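Local structure of uncharacterized protein (Bacteroides ovatus, 4IRT) at residues L244-S255 against Y265-P273. The protein is of unknown function but is a putative neuraminidase with a BNR repeat-like domain, so it may act on sialic acid-containing glycans. Numbering follows the deposited sequence.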
# COMPACT_ATOMS: atom_id res chain seq x y z
N LEU A 244 -17.26 12.56 -3.61
CA LEU A 244 -16.54 13.14 -4.73
C LEU A 244 -17.09 12.57 -6.01
O LEU A 244 -17.24 11.35 -6.12
CB LEU A 244 -15.04 12.79 -4.63
CG LEU A 244 -14.30 13.48 -3.49
CD1 LEU A 244 -12.96 12.80 -3.25
CD2 LEU A 244 -14.13 14.96 -3.78
N PRO A 245 -17.32 13.43 -7.00
CA PRO A 245 -17.96 12.96 -8.22
C PRO A 245 -17.02 12.21 -9.18
O PRO A 245 -15.80 12.20 -9.01
CB PRO A 245 -18.41 14.29 -8.87
CG PRO A 245 -17.28 15.22 -8.50
CD PRO A 245 -17.01 14.87 -7.06
N GLN A 246 -17.60 11.65 -10.23
CA GLN A 246 -16.81 11.20 -11.35
C GLN A 246 -16.20 12.45 -12.00
O GLN A 246 -16.68 13.56 -11.76
CB GLN A 246 -17.68 10.44 -12.33
CG GLN A 246 -18.32 9.20 -11.70
CD GLN A 246 -19.09 8.36 -12.71
OE1 GLN A 246 -18.70 8.24 -13.88
NE2 GLN A 246 -20.19 7.76 -12.25
N ASN A 247 -15.13 12.26 -12.77
CA ASN A 247 -14.47 13.34 -13.52
C ASN A 247 -13.87 14.45 -12.65
O ASN A 247 -13.87 15.61 -13.03
CB ASN A 247 -15.41 13.90 -14.58
CG ASN A 247 -15.78 12.86 -15.60
OD1 ASN A 247 -14.95 12.44 -16.39
ND2 ASN A 247 -17.04 12.40 -15.57
N CYS A 248 -13.35 14.10 -11.48
CA CYS A 248 -12.57 15.06 -10.71
C CYS A 248 -11.14 14.61 -10.49
O CYS A 248 -10.46 15.11 -9.56
CB CYS A 248 -13.28 15.45 -9.39
SG CYS A 248 -13.25 14.20 -8.12
N GLU A 249 -10.68 13.70 -11.34
CA GLU A 249 -9.31 13.17 -11.31
C GLU A 249 -9.00 12.43 -10.00
O GLU A 249 -7.87 12.39 -9.53
CB GLU A 249 -8.30 14.30 -11.51
CG GLU A 249 -8.51 15.19 -12.70
CD GLU A 249 -8.52 14.47 -14.04
OE1 GLU A 249 -8.14 13.27 -14.15
OE2 GLU A 249 -8.88 15.16 -15.02
N LEU A 250 -10.04 11.87 -9.38
CA LEU A 250 -9.87 11.05 -8.21
C LEU A 250 -9.21 9.73 -8.61
O LEU A 250 -9.68 9.04 -9.52
CB LEU A 250 -11.22 10.77 -7.56
CG LEU A 250 -11.16 9.85 -6.34
CD1 LEU A 250 -10.39 10.48 -5.20
CD2 LEU A 250 -12.56 9.44 -5.95
N ILE A 251 -8.11 9.42 -7.95
CA ILE A 251 -7.29 8.26 -8.29
C ILE A 251 -7.72 7.08 -7.44
O ILE A 251 -8.33 7.25 -6.37
CB ILE A 251 -5.78 8.58 -8.13
CG1 ILE A 251 -4.85 7.48 -8.68
CG2 ILE A 251 -5.46 8.89 -6.69
CD1 ILE A 251 -5.00 7.20 -10.16
N ASN A 252 -7.45 5.89 -7.94
CA ASN A 252 -7.72 4.65 -7.22
C ASN A 252 -6.44 3.96 -6.75
O ASN A 252 -5.40 4.11 -7.38
CB ASN A 252 -8.50 3.66 -8.09
CG ASN A 252 -7.87 3.44 -9.44
OD1 ASN A 252 -7.90 4.30 -10.30
ND2 ASN A 252 -7.26 2.27 -9.63
N GLN A 253 -6.58 3.24 -5.63
CA GLN A 253 -5.58 2.36 -5.04
C GLN A 253 -4.44 3.20 -4.47
O GLN A 253 -3.39 3.32 -5.09
CB GLN A 253 -5.09 1.35 -6.07
CG GLN A 253 -4.21 0.27 -5.51
CD GLN A 253 -3.98 -0.83 -6.51
OE1 GLN A 253 -3.77 -0.57 -7.69
NE2 GLN A 253 -3.97 -2.06 -6.04
N THR A 254 -4.68 3.83 -3.31
CA THR A 254 -3.67 4.67 -2.69
C THR A 254 -3.24 4.00 -1.38
O THR A 254 -2.80 2.85 -1.40
CB THR A 254 -4.13 6.14 -2.52
OG1 THR A 254 -5.31 6.19 -1.70
CG2 THR A 254 -4.42 6.77 -3.89
N SER A 255 -3.37 4.69 -0.25
CA SER A 255 -2.91 4.15 1.01
C SER A 255 -3.61 4.87 2.15
O SER A 255 -4.25 5.92 1.96
CB SER A 255 -1.37 4.27 1.15
OG SER A 255 -0.99 5.63 1.44
N TYR A 265 -6.70 7.96 8.64
CA TYR A 265 -6.19 8.98 7.74
C TYR A 265 -6.02 8.36 6.36
O TYR A 265 -5.47 7.28 6.25
CB TYR A 265 -4.83 9.48 8.19
CG TYR A 265 -4.85 10.23 9.48
CD1 TYR A 265 -4.99 9.56 10.67
CD2 TYR A 265 -4.74 11.61 9.51
CE1 TYR A 265 -5.00 10.24 11.88
CE2 TYR A 265 -4.77 12.31 10.71
CZ TYR A 265 -4.90 11.61 11.90
OH TYR A 265 -4.93 12.26 13.11
N ILE A 266 -6.52 9.04 5.32
CA ILE A 266 -6.47 8.50 3.94
C ILE A 266 -5.77 9.51 3.03
O ILE A 266 -6.14 10.66 3.04
CB ILE A 266 -7.88 8.25 3.40
CG1 ILE A 266 -8.63 7.28 4.32
CG2 ILE A 266 -7.81 7.74 1.96
CD1 ILE A 266 -10.16 7.32 4.27
N ALA A 267 -4.77 9.07 2.28
CA ALA A 267 -3.98 9.95 1.40
C ALA A 267 -4.28 9.64 -0.06
O ALA A 267 -4.25 8.48 -0.49
CB ALA A 267 -2.50 9.79 1.68
N THR A 268 -4.60 10.67 -0.82
CA THR A 268 -4.96 10.52 -2.20
C THR A 268 -4.84 11.85 -2.92
O THR A 268 -4.16 12.77 -2.42
CB THR A 268 -6.39 9.89 -2.38
OG1 THR A 268 -6.62 9.60 -3.75
CG2 THR A 268 -7.50 10.84 -1.88
N TYR A 269 -5.43 11.94 -4.12
CA TYR A 269 -5.49 13.19 -4.85
C TYR A 269 -6.75 13.32 -5.72
O TYR A 269 -7.38 12.33 -6.08
CB TYR A 269 -4.21 13.46 -5.68
CG TYR A 269 -3.88 12.51 -6.83
CD1 TYR A 269 -4.59 12.54 -8.03
CD2 TYR A 269 -2.82 11.61 -6.72
CE1 TYR A 269 -4.27 11.69 -9.08
CE2 TYR A 269 -2.47 10.74 -7.77
CZ TYR A 269 -3.20 10.78 -8.93
OH TYR A 269 -2.89 9.95 -9.98
N TRP A 270 -7.12 14.56 -5.99
CA TRP A 270 -8.20 14.93 -6.91
C TRP A 270 -8.12 16.45 -7.18
O TRP A 270 -7.44 17.18 -6.46
CB TRP A 270 -9.58 14.48 -6.36
CG TRP A 270 -10.06 15.26 -5.13
CD1 TRP A 270 -10.67 16.49 -5.12
CD2 TRP A 270 -10.03 14.82 -3.76
NE1 TRP A 270 -10.98 16.86 -3.83
CE2 TRP A 270 -10.60 15.85 -2.98
CE3 TRP A 270 -9.61 13.65 -3.13
CZ2 TRP A 270 -10.72 15.75 -1.60
CZ3 TRP A 270 -9.71 13.57 -1.74
CH2 TRP A 270 -10.26 14.60 -1.01
N ARG A 271 -8.83 16.93 -8.21
CA ARG A 271 -8.80 18.36 -8.56
C ARG A 271 -9.87 19.22 -7.88
O ARG A 271 -10.93 18.73 -7.46
CB ARG A 271 -8.89 18.58 -10.08
CG ARG A 271 -10.24 18.27 -10.72
CD ARG A 271 -10.27 18.66 -12.21
NE ARG A 271 -11.54 18.23 -12.80
CZ ARG A 271 -12.68 18.92 -12.73
NH1 ARG A 271 -12.73 20.10 -12.13
NH2 ARG A 271 -13.81 18.42 -13.24
N GLU A 272 -9.57 20.50 -7.72
CA GLU A 272 -10.60 21.49 -7.38
C GLU A 272 -11.63 21.62 -8.52
O GLU A 272 -11.30 21.42 -9.69
CB GLU A 272 -9.96 22.85 -7.09
CG GLU A 272 -9.07 22.88 -5.88
CD GLU A 272 -9.83 22.64 -4.60
OE1 GLU A 272 -10.15 21.47 -4.28
OE2 GLU A 272 -10.11 23.65 -3.90
N PRO A 273 -12.89 21.99 -8.18
CA PRO A 273 -13.90 22.11 -9.22
C PRO A 273 -13.51 23.14 -10.29
O PRO A 273 -13.67 22.87 -11.49
CB PRO A 273 -15.18 22.54 -8.48
CG PRO A 273 -14.81 22.64 -7.04
CD PRO A 273 -13.43 22.13 -6.83
O HOH W 1 -11.43 16.17 -14.80
O HOH W 2 -8.70 8.11 -3.72
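Arg271 lies along the backbone of Asn247 and Cys248. Its N donates a nearly straight bond to Cys248 O at 2.8 Å (174°). CB lies near that oxygen too. CG lies against it, because chi1 of 70° sets CG between the backbone N and the carbonyl carbon. CD meets Glu249 CG at 3.9 Å. NE donates to a water that in turn donates to Asn247 O and Glu249 OE2. NH2 bonds Asn247 O directly at 2.8 Å, with the oxygen 31° out of the guanidinium plane. NH1 donates to Glu272 O. With an alanine here, Asn247 O would probably lose its direct donor and the water its NE partner. Glu249 OE2 also accepts from Thr303.

The four-stranded antiparallel sheets are successive blades, consistent with the beta-propeller clan of this BNR repeat family. Loop 244-255 links strand 239-242 of one blade to strand 255-258 of the next and packs on strand 264-271, the second strand of that next blade. Leu244 CD1 sits over the six-membered ring of Trp270 in a CH-pi contact, 3.5 Å from its centroid. Ile251 CG2 covers the Tyr269 ring centre likewise, at 3.6 Å. Thr254 OG1 donates to Ala267 O at 2.8 Å. Ala267 N then bonds Ser255 O, where antiparallel pairing begins.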